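Local coordinates for probable sulfate-binding lipoprotein SubI (Mycobacterium tuberculosis, PDB 6DDN) that probably binds sulfate outside the cell membrane and delivers it to a transporter for uptake, at residues D105-S110 / A116-A121; N150-R155 / P163-I168; P185-S190 / Q257-E262. All blocks are in the same frame, centred on the assembly; numbering follows the deposited sequence.

Interaction 1 (D105-S110 / A116-A121); sequences DLVNFS and ARLVKA. With SO4 (sulfate ion), chain E.
The Phe109 ring meets Leu118 at its edge: CD1 of the leucine lies near the ring plane, 3.8 Å from Phe109 CE2, and the two side chains cross at about a right angle. The other flat group, the Arg117 guanidinium, also works through its edge, holding a sulfate ion that probably comes from the crystallisation liquor. The setting is a beta-alpha unit of the type II periplasmic binding protein fold, in which helix 113-120 packs on the sheet beside strand 106-108. Within 116-121, Leu118 makes the contact with Val107 of the strand and Phe109 just after it. With its CG anti to the carbonyl carbon (chi1 -61°), it sends one methyl to both, so a branched, wholly apolar chain suits this buried place. Val107 and Leu118 meet tip to tip, and Val107 CG1 and Leu118 CD1, at 3.4 Å, are pressed closer than methyl groups normally sit. Helix 91-99 packs against the same group, with Gln94 and Ser95 on Phe109 and Ala99 on Leu118. Asp114 forms a salt bridge with Arg117 NH2, while Arg96 NE also hydrogen-bonds the sulfate. Arg117 NE and NH1 both donate to sulfate O4, at 3.2 Å and 3.0 Å respectively.

Interaction 2 (N150-R155 / P163-I168); sequences NPKNIR and PGIEVI
The side chains of Lys152 and Ile165 point in roughly opposite directions and touch along their flanks: the aliphatic CD of the lysine comes within 3.7 Å of Ile165 CD1. Lysine suits this exposed margin because its methylenes can lie on an isoleucine while the ammonium stays outside. The chain is kept long up to CE and bends only at its last torsion (chi4 -52°), which turns NZ aside; the side chain also comes about 3 Å from a sulfate ion, probably taken from the crystallisation liquor. Two residues on, Ile154 points toward the same isoleucine, and the contact between Ile154 CD1 and Ile165 CD1 is looser, at 4.2 Å. Ile165 thus offers one methyl to both partners and, being buried, also packs on Val232.

Segment 163-168 ends in strand 167-168, which runs parallel to strand 232-236 in the central sheet of this periplasmic binding protein fold. The partner segment is a loop built on a type I beta turn from Asn150 to Asn153, closed by Asn153 N to Asn150 O at 2.9 Å.

Asparagine is apt at both ends of the turn, since it tolerates positive phi and its amide can serve the backbone. Asn150 grips Ile154 twice: its OD1 takes the N-H of Ile154 at 2.7 Å, almost straight (176°), and its ND2 gives to Ile154 O at 2.6 Å. This fixes the rotation of the amide and holds Ile154 in position. Arg155 folds back over the turn, its guanidinium face resting on Asn150 ND2, 3.6 Å from the plane and over its centre. At the edge of the same group, Asn153 OD1 lies in the guanidinium plane and takes the N-H of Arg155 NE at 3.2 Å.

Interaction 3 (P185-S190 / Q257-E262); sequences PYAAKS and QTFKIE. With SO4 (sulfate ion), chain G.
Apolar packing joins Ala187 and Ala188 of the helix to Phe259 and Gln257 of the strand. Ala187 CB lies at the edge of the Phe259 ring, near its plane and 3.9 Å from CE1, while Ala188 CB meets Gln257 CB at 3.8 Å. Alanine suits both helix positions because its single methyl lets the backbone come close: the CA atoms of Ala188 and Gln257 are 5.8 Å apart. Trp320 of the neighbouring strand packs against both Ala187 and Phe259.

Beyond its CB, Gln257 runs extended (chi2 -164°) alongside the helix, roughly along its direction, bringing OE1 3.7 Å from Ala188 CA. That oxygen is satisfied by the indole N-H of Trp320, which ties the amide to the next strand.

Polar bonds also secure each element separately. Near the end of the helix, Ser190 OG donates to Tyr186 O at 2.6 Å, from above the carbonyl plane, and receives the N-H of Gly193; the same hydroxyl oxygen sits over the centre of one face of the Tyr186 ring. On the strand, Lys260 and Glu262, two residues apart, form a salt bridge with one another.

A bound sulfate ion, probably from the crystallisation liquor, accepts the backbone N-H of Gln257 at O1, 3.1 Å from Gln257 N; Trp157 N is a second donor.

The whole is alpha/beta packing, the end of helix 177-190 packed on the first residues of strand 257-267 with small alanines on the helix side meeting larger strand side chains, as expected in one lobe of a type II periplasmic binding protein.

Along the chain the three contacts follow in series, each closing before the next opens, and all reach the same mixed sheet. Interactions 1 and 2 lie on opposite sides of the chain's centre, their own centres 35 Å apart; interaction 3 is 24 Å from the first and 19 Å from the second. Strand 257-267 is the bridge: it pairs antiparallel with strand 106-108 of interaction 1 and with strand 138-147, which precedes the loop of interaction 2. Strand 167-168 is followed in the chain by helix 177-190, linking interactions 2 and 3. This is consistent with a two-lobed binding protein, interaction 1 in one lobe and interactions 2 and 3 in the other.

Interaction 1 (D105-S110 / A116-A121)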
loop_
_atom_site.group_PDB
_atom_site.type_symbol
_atom_site.label_atom_id
_atom_site.label_comp_id
_atom_site.label_asym_id
_atom_site.label_seq_id
_atom_site.Cartn_x
_atom_site.Cartn_y
_atom_site.Cartn_z
ATOM N N ASP A 105 18.144 -2.759 6.258
ATOM C CA ASP A 105 17.987 -3.747 7.309
ATOM C C ASP A 105 16.568 -4.287 7.400
ATOM O O ASP A 105 16.375 -5.397 7.905
ATOM C CB ASP A 105 18.398 -3.155 8.665
ATOM C CG ASP A 105 19.839 -2.669 8.675
ATOM O OD1 ASP A 105 20.756 -3.506 8.817
ATOM O OD2 ASP A 105 20.056 -1.446 8.537
ATOM N N LEU A 106 15.582 -3.537 6.909
ATOM C CA LEU A 106 14.203 -3.992 6.829
ATOM C C LEU A 106 13.579 -3.457 5.552
ATOM O O LEU A 106 13.890 -2.349 5.105
ATOM C CB LEU A 106 13.368 -3.529 8.026
ATOM C CG LEU A 106 13.612 -4.218 9.363
ATOM C CD1 LEU A 106 14.182 -3.227 10.361
ATOM C CD2 LEU A 106 12.319 -4.823 9.876
ATOM N N VAL A 107 12.687 -4.253 4.973
ATOM C CA VAL A 107 11.928 -3.856 3.797
ATOM C C VAL A 107 10.456 -3.819 4.169
ATOM O O VAL A 107 9.977 -4.667 4.929
ATOM C CB VAL A 107 12.168 -4.804 2.606
ATOM C CG1 VAL A 107 13.454 -4.427 1.910
ATOM C CG2 VAL A 107 12.208 -6.252 3.072
ATOM N N ASN A 108 9.748 -2.820 3.648
ATOM C CA ASN A 108 8.301 -2.697 3.818
ATOM C C ASN A 108 7.765 -2.140 2.504
ATOM O O ASN A 108 7.862 -0.937 2.249
ATOM C CB ASN A 108 7.945 -1.799 4.995
ATOM C CG ASN A 108 6.464 -1.485 5.060
ATOM O OD1 ASN A 108 6.065 -0.326 5.166
ATOM N ND2 ASN A 108 5.639 -2.522 4.993
ATOM N N PHE A 109 7.212 -3.012 1.673
ATOM C CA PHE A 109 6.851 -2.647 0.313
ATOM C C PHE A 109 5.340 -2.664 0.132
ATOM O O PHE A 109 4.588 -3.176 0.964
ATOM C CB PHE A 109 7.541 -3.580 -0.687
ATOM C CG PHE A 109 9.026 -3.382 -0.758
ATOM C CD1 PHE A 109 9.572 -2.120 -0.587
ATOM C CD2 PHE A 109 9.877 -4.452 -0.977
ATOM C CE1 PHE A 109 10.940 -1.923 -0.645
ATOM C CE2 PHE A 109 11.248 -4.262 -1.037
ATOM C CZ PHE A 109 11.779 -2.996 -0.868
ATOM N N SER A 110 4.902 -2.067 -0.979
ATOM C CA SER A 110 3.473 -1.953 -1.249
ATOM C C SER A 110 2.843 -3.315 -1.502
ATOM O O SER A 110 1.732 -3.587 -1.033
ATOM C CB SER A 110 3.243 -1.032 -2.446
ATOM O OG SER A 110 1.890 -1.068 -2.864
ATOM N N ALA A 116 9.203 -10.733 -2.942
ATOM C CA ALA A 116 9.657 -11.936 -3.631
ATOM C C ALA A 116 10.895 -11.673 -4.478
ATOM O O ALA A 116 11.755 -12.554 -4.601
ATOM C CB ALA A 116 8.530 -12.500 -4.496
ATOM N N ARG A 117 11.001 -10.483 -5.075
ATOM C CA ARG A 117 12.208 -10.147 -5.824
ATOM C C ARG A 117 13.441 -10.221 -4.933
ATOM O O ARG A 117 14.487 -10.731 -5.349
ATOM C CB ARG A 117 12.079 -8.755 -6.445
ATOM C CG ARG A 117 13.347 -8.285 -7.153
ATOM C CD ARG A 117 13.277 -6.821 -7.562
ATOM N NE ARG A 117 12.316 -6.588 -8.636
ATOM C CZ ARG A 117 11.090 -6.108 -8.450
ATOM N NH1 ARG A 117 10.282 -5.928 -9.486
ATOM N NH2 ARG A 117 10.672 -5.806 -7.228
ATOM N N LEU A 118 13.330 -9.729 -3.697
ATOM C CA LEU A 118 14.454 -9.802 -2.769
ATOM C C LEU A 118 14.721 -11.231 -2.321
ATOM O O LEU A 118 15.875 -11.593 -2.064
ATOM C CB LEU A 118 14.195 -8.907 -1.560
ATOM C CG LEU A 118 14.025 -7.425 -1.882
ATOM C CD1 LEU A 118 14.240 -6.614 -0.634
ATOM C CD2 LEU A 118 14.996 -6.996 -2.965
ATOM N N VAL A 119 13.676 -12.053 -2.210
ATOM C CA VAL A 119 13.877 -13.460 -1.884
ATOM C C VAL A 119 14.596 -14.166 -3.026
ATOM O O VAL A 119 15.541 -14.934 -2.809
ATOM C CB VAL A 119 12.533 -14.135 -1.558
ATOM C CG1 VAL A 119 12.758 -15.561 -1.091
ATOM C CG2 VAL A 119 11.785 -13.346 -0.502
ATOM N N LYS A 120 14.162 -13.904 -4.262
ATOM C CA LYS A 120 14.835 -14.445 -5.436
ATOM C C LYS A 120 16.300 -14.035 -5.501
ATOM O O LYS A 120 17.101 -14.735 -6.130
ATOM C CB LYS A 120 14.112 -13.985 -6.705
ATOM C CG LYS A 120 14.095 -15.002 -7.831
ATOM C CD LYS A 120 12.898 -15.935 -7.724
ATOM C CE LYS A 120 12.845 -16.900 -8.901
ATOM N NZ LYS A 120 14.112 -17.666 -9.062
ATOM N N ALA A 121 16.667 -12.924 -4.865
ATOM C CA ALA A 121 18.029 -12.415 -4.884
ATOM C C ALA A 121 18.798 -12.728 -3.607
ATOM O O ALA A 121 19.915 -12.232 -3.434
ATOM C CB ALA A 121 18.021 -10.904 -5.128
HETATM S S SO4 E . 12.650 -6.457 -12.409
HETATM O O1 SO4 E . 13.944 -6.489 -11.736
HETATM O O2 SO4 E . 12.135 -5.091 -12.413
HETATM O O3 SO4 E . 12.802 -6.919 -13.785
HETATM O O4 SO4 E . 11.713 -7.330 -11.709
#

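Interaction 2 (N150-R155 / P163-I168)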
loop_
_atom_site.group_PDB
_atom_site.type_symbol
_atom_site.label_atom_id
_atom_site.label_comp_id
_atom_site.label_asym_id
_atom_site.label_seq_id
_atom_site.Cartn_x
_atom_site.Cartn_y
_atom_site.Cartn_z
ATOM N N ASN A 150 -16.701 16.443 -3.175
ATOM C CA ASN A 150 -16.953 15.591 -4.332
ATOM C C ASN A 150 -17.724 16.360 -5.407
ATOM O O ASN A 150 -18.860 16.003 -5.736
ATOM C CB ASN A 150 -17.697 14.324 -3.932
ATOM C CG ASN A 150 -17.530 13.201 -4.944
ATOM O OD1 ASN A 150 -17.111 13.427 -6.079
ATOM N ND2 ASN A 150 -17.863 11.983 -4.533
ATOM N N PRO A 151 -17.135 17.423 -5.963
ATOM C CA PRO A 151 -17.900 18.293 -6.872
ATOM C C PRO A 151 -18.471 17.558 -8.065
ATOM O O PRO A 151 -19.548 17.923 -8.553
ATOM C CB PRO A 151 -16.868 19.347 -7.303
ATOM C CG PRO A 151 -15.752 19.246 -6.300
ATOM C CD PRO A 151 -15.718 17.817 -5.882
ATOM N N LYS A 152 -17.789 16.520 -8.540
ATOM C CA LYS A 152 -18.235 15.756 -9.692
ATOM C C LYS A 152 -18.985 14.490 -9.302
ATOM O O LYS A 152 -19.330 13.694 -10.181
ATOM C CB LYS A 152 -17.043 15.419 -10.584
ATOM C CG LYS A 152 -16.557 16.618 -11.371
ATOM C CD LYS A 152 -15.137 16.444 -11.854
ATOM C CE LYS A 152 -14.670 17.701 -12.555
ATOM N NZ LYS A 152 -15.624 18.124 -13.620
ATOM N N ASN A 153 -19.242 14.290 -8.009
ATOM C CA ASN A 153 -20.111 13.220 -7.523
ATOM C C ASN A 153 -19.597 11.848 -7.967
ATOM O O ASN A 153 -20.264 11.099 -8.684
ATOM C CB ASN A 153 -21.555 13.452 -7.986
ATOM C CG ASN A 153 -22.539 12.510 -7.330
ATOM O OD1 ASN A 153 -22.436 12.219 -6.138
ATOM N ND2 ASN A 153 -23.502 12.028 -8.106
ATOM N N ILE A 154 -18.381 11.537 -7.530
ATOM C CA ILE A 154 -17.757 10.251 -7.821
ATOM C C ILE A 154 -18.075 9.297 -6.677
ATOM O O ILE A 154 -17.722 9.562 -5.522
ATOM C CB ILE A 154 -16.240 10.399 -8.013
ATOM C CG1 ILE A 154 -15.932 11.564 -8.955
ATOM C CG2 ILE A 154 -15.643 9.110 -8.541
ATOM C CD1 ILE A 154 -16.347 11.314 -10.389
ATOM N N ARG A 155 -18.746 8.188 -6.994
ATOM C CA ARG A 155 -19.145 7.215 -5.982
ATOM C C ARG A 155 -18.803 5.770 -6.319
ATOM O O ARG A 155 -18.818 4.932 -5.408
ATOM C CB ARG A 155 -20.659 7.296 -5.715
ATOM C CG ARG A 155 -21.193 8.689 -5.413
ATOM C CD ARG A 155 -21.018 9.073 -3.952
ATOM N NE ARG A 155 -21.208 10.508 -3.753
ATOM C CZ ARG A 155 -20.820 11.178 -2.671
ATOM N NH1 ARG A 155 -20.214 10.545 -1.675
ATOM N NH2 ARG A 155 -21.038 12.483 -2.584
ATOM N N PRO A 163 -17.572 10.957 -19.183
ATOM C CA PRO A 163 -16.868 11.837 -20.126
ATOM C C PRO A 163 -16.132 12.958 -19.408
ATOM O O PRO A 163 -16.708 13.685 -18.596
ATOM C CB PRO A 163 -17.995 12.384 -21.010
ATOM C CG PRO A 163 -19.106 11.402 -20.876
ATOM C CD PRO A 163 -19.008 10.841 -19.494
ATOM N N GLY A 164 -14.844 13.092 -19.717
ATOM C CA GLY A 164 -14.040 14.177 -19.199
ATOM C C GLY A 164 -13.402 13.934 -17.849
ATOM O O GLY A 164 -12.641 14.791 -17.383
ATOM N N ILE A 165 -13.683 12.807 -17.205
ATOM C CA ILE A 165 -13.090 12.502 -15.908
ATOM C C ILE A 165 -11.681 11.969 -16.134
ATOM O O ILE A 165 -11.491 10.958 -16.819
ATOM C CB ILE A 165 -13.945 11.489 -15.132
ATOM C CG1 ILE A 165 -15.277 12.117 -14.717
ATOM C CG2 ILE A 165 -13.196 10.981 -13.909
ATOM C CD1 ILE A 165 -15.126 13.358 -13.872
ATOM N N GLU A 166 -10.688 12.656 -15.572
ATOM C CA GLU A 166 -9.311 12.190 -15.614
ATOM C C GLU A 166 -8.974 11.497 -14.304
ATOM O O GLU A 166 -9.176 12.063 -13.225
ATOM C CB GLU A 166 -8.319 13.328 -15.858
ATOM C CG GLU A 166 -6.876 12.836 -15.817
ATOM C CD GLU A 166 -5.854 13.950 -15.825
ATOM O OE1 GLU A 166 -6.248 15.134 -15.741
ATOM O OE2 GLU A 166 -4.648 13.636 -15.918
ATOM N N VAL A 167 -8.456 10.280 -14.408
ATOM C CA VAL A 167 -8.059 9.487 -13.255
ATOM C C VAL A 167 -6.558 9.635 -13.063
ATOM O O VAL A 167 -5.786 9.520 -14.024
ATOM C CB VAL A 167 -8.447 8.011 -13.437
ATOM C CG1 VAL A 167 -7.793 7.155 -12.368
ATOM C CG2 VAL A 167 -9.960 7.858 -13.413
ATOM N N ILE A 168 -6.144 9.903 -11.828
ATOM C CA ILE A 168 -4.736 9.945 -11.461
ATOM C C ILE A 168 -4.391 8.626 -10.788
ATOM O O ILE A 168 -4.981 8.272 -9.758
ATOM C CB ILE A 168 -4.426 11.135 -10.542
ATOM C CG1 ILE A 168 -4.895 12.439 -11.185
ATOM C CG2 ILE A 168 -2.939 11.198 -10.239
ATOM C CD1 ILE A 168 -4.315 12.683 -12.561
#

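Interaction 3 (P185-S190 / Q257-E262)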
loop_
_atom_site.group_PDB
_atom_site.type_symbol
_atom_site.label_atom_id
_atom_site.label_comp_id
_atom_site.label_asym_id
_atom_site.label_seq_id
_atom_site.Cartn_x
_atom_site.Cartn_y
_atom_site.Cartn_z
ATOM N N PRO A 185 -10.568 -2.364 -9.779
ATOM C CA PRO A 185 -11.583 -2.301 -10.837
ATOM C C PRO A 185 -11.665 -3.574 -11.655
ATOM O O PRO A 185 -12.752 -3.920 -12.134
ATOM C CB PRO A 185 -11.125 -1.110 -11.684
ATOM C CG PRO A 185 -9.664 -1.086 -11.509
ATOM C CD PRO A 185 -9.449 -1.449 -10.066
ATOM N N TYR A 186 -10.550 -4.287 -11.830
ATOM C CA TYR A 186 -10.611 -5.574 -12.509
ATOM C C TYR A 186 -11.439 -6.567 -11.707
ATOM O O TYR A 186 -12.358 -7.199 -12.237
ATOM C CB TYR A 186 -9.208 -6.127 -12.747
ATOM C CG TYR A 186 -9.241 -7.560 -13.221
ATOM C CD1 TYR A 186 -9.612 -7.870 -14.522
ATOM C CD2 TYR A 186 -8.930 -8.605 -12.362
ATOM C CE1 TYR A 186 -9.660 -9.178 -14.960
ATOM C CE2 TYR A 186 -8.976 -9.918 -12.790
ATOM C CZ TYR A 186 -9.339 -10.199 -14.090
ATOM O OH TYR A 186 -9.385 -11.504 -14.524
ATOM N N ALA A 187 -11.121 -6.718 -10.418
ATOM C CA ALA A 187 -11.878 -7.631 -9.569
ATOM C C ALA A 187 -13.345 -7.229 -9.495
ATOM O O ALA A 187 -14.233 -8.089 -9.479
ATOM C CB ALA A 187 -11.262 -7.678 -8.172
ATOM N N ALA A 188 -13.621 -5.923 -9.459
ATOM C CA ALA A 188 -15.001 -5.461 -9.359
ATOM C C ALA A 188 -15.775 -5.748 -10.641
ATOM O O ALA A 188 -16.858 -6.342 -10.605
ATOM C CB ALA A 188 -15.033 -3.967 -9.034
ATOM N N LYS A 189 -15.230 -5.338 -11.787
ATOM C CA LYS A 189 -15.932 -5.491 -13.055
ATOM C C LYS A 189 -15.875 -6.908 -13.611
ATOM O O LYS A 189 -16.586 -7.200 -14.578
ATOM C CB LYS A 189 -15.370 -4.509 -14.082
ATOM C CG LYS A 189 -15.737 -3.072 -13.785
ATOM C CD LYS A 189 -17.216 -2.958 -13.460
ATOM C CE LYS A 189 -17.710 -1.534 -13.601
ATOM N NZ LYS A 189 -19.112 -1.393 -13.116
ATOM N N SER A 190 -15.060 -7.789 -13.031
ATOM C CA SER A 190 -14.986 -9.177 -13.461
ATOM C C SER A 190 -15.539 -10.148 -12.430
ATOM O O SER A 190 -15.477 -11.362 -12.651
ATOM C CB SER A 190 -13.537 -9.557 -13.792
ATOM O OG SER A 190 -12.784 -9.766 -12.611
ATOM N N GLN A 257 -17.417 -1.891 -4.243
ATOM C CA GLN A 257 -16.447 -2.969 -4.363
ATOM C C GLN A 257 -15.052 -2.362 -4.407
ATOM O O GLN A 257 -14.788 -1.462 -5.211
ATOM C CB GLN A 257 -16.696 -3.811 -5.615
ATOM C CG GLN A 257 -18.099 -4.384 -5.726
ATOM C CD GLN A 257 -18.186 -5.498 -6.753
ATOM O OE1 GLN A 257 -17.434 -6.469 -6.697
ATOM N NE2 GLN A 257 -19.105 -5.357 -7.702
ATOM N N THR A 258 -14.171 -2.843 -3.535
ATOM C CA THR A 258 -12.792 -2.387 -3.502
ATOM C C THR A 258 -11.891 -3.574 -3.199
ATOM O O THR A 258 -12.359 -4.680 -2.911
ATOM C CB THR A 258 -12.586 -1.270 -2.473
ATOM O OG1 THR A 258 -11.309 -0.655 -2.681
ATOM C CG2 THR A 258 -12.647 -1.826 -1.062
ATOM N N PHE A 259 -10.583 -3.338 -3.271
ATOM C CA PHE A 259 -9.585 -4.381 -3.094
ATOM C C PHE A 259 -8.887 -4.234 -1.750
ATOM O O PHE A 259 -8.653 -3.115 -1.279
ATOM C CB PHE A 259 -8.548 -4.349 -4.218
ATOM C CG PHE A 259 -7.992 -5.698 -4.558
ATOM C CD1 PHE A 259 -8.655 -6.528 -5.446
ATOM C CD2 PHE A 259 -6.813 -6.143 -3.981
ATOM C CE1 PHE A 259 -8.154 -7.774 -5.757
ATOM C CE2 PHE A 259 -6.305 -7.388 -4.288
ATOM C CZ PHE A 259 -6.976 -8.206 -5.179
ATOM N N LYS A 260 -8.552 -5.367 -1.143
ATOM C CA LYS A 260 -7.863 -5.376 0.142
ATOM C C LYS A 260 -6.368 -5.205 -0.083
ATOM O O LYS A 260 -5.724 -6.059 -0.704
ATOM C CB LYS A 260 -8.151 -6.674 0.894
ATOM C CG LYS A 260 -7.545 -6.730 2.288
ATOM C CD LYS A 260 -7.350 -8.167 2.742
ATOM C CE LYS A 260 -7.280 -8.264 4.258
ATOM N NZ LYS A 260 -7.264 -9.681 4.725
ATOM N N ILE A 261 -5.817 -4.107 0.417
ATOM C CA ILE A 261 -4.393 -3.824 0.299
ATOM C C ILE A 261 -3.675 -4.448 1.486
ATOM O O ILE A 261 -4.070 -4.245 2.640
ATOM C CB ILE A 261 -4.140 -2.310 0.233
ATOM C CG1 ILE A 261 -4.850 -1.709 -0.981
ATOM C CG2 ILE A 261 -2.645 -2.015 0.200
ATOM C CD1 ILE A 261 -4.530 -0.247 -1.218
ATOM N N GLU A 262 -2.627 -5.221 1.205
ATOM C CA GLU A 262 -1.820 -5.869 2.233
ATOM C C GLU A 262 -0.361 -5.518 1.989
ATOM O O GLU A 262 0.206 -5.908 0.964
ATOM C CB GLU A 262 -2.019 -7.387 2.225
ATOM C CG GLU A 262 -3.461 -7.829 2.416
ATOM C CD GLU A 262 -3.586 -9.327 2.609
ATOM O OE1 GLU A 262 -3.888 -9.761 3.741
ATOM O OE2 GLU A 262 -3.376 -10.071 1.627
HETATM S S SO4 G . -18.573 -0.780 -7.859
HETATM O O1 SO4 G . -17.342 -1.237 -7.229
HETATM O O2 SO4 G . -18.421 0.624 -8.211
HETATM O O3 SO4 G . -18.831 -1.555 -9.070
HETATM O O4 SO4 G . -19.678 -0.946 -6.920
#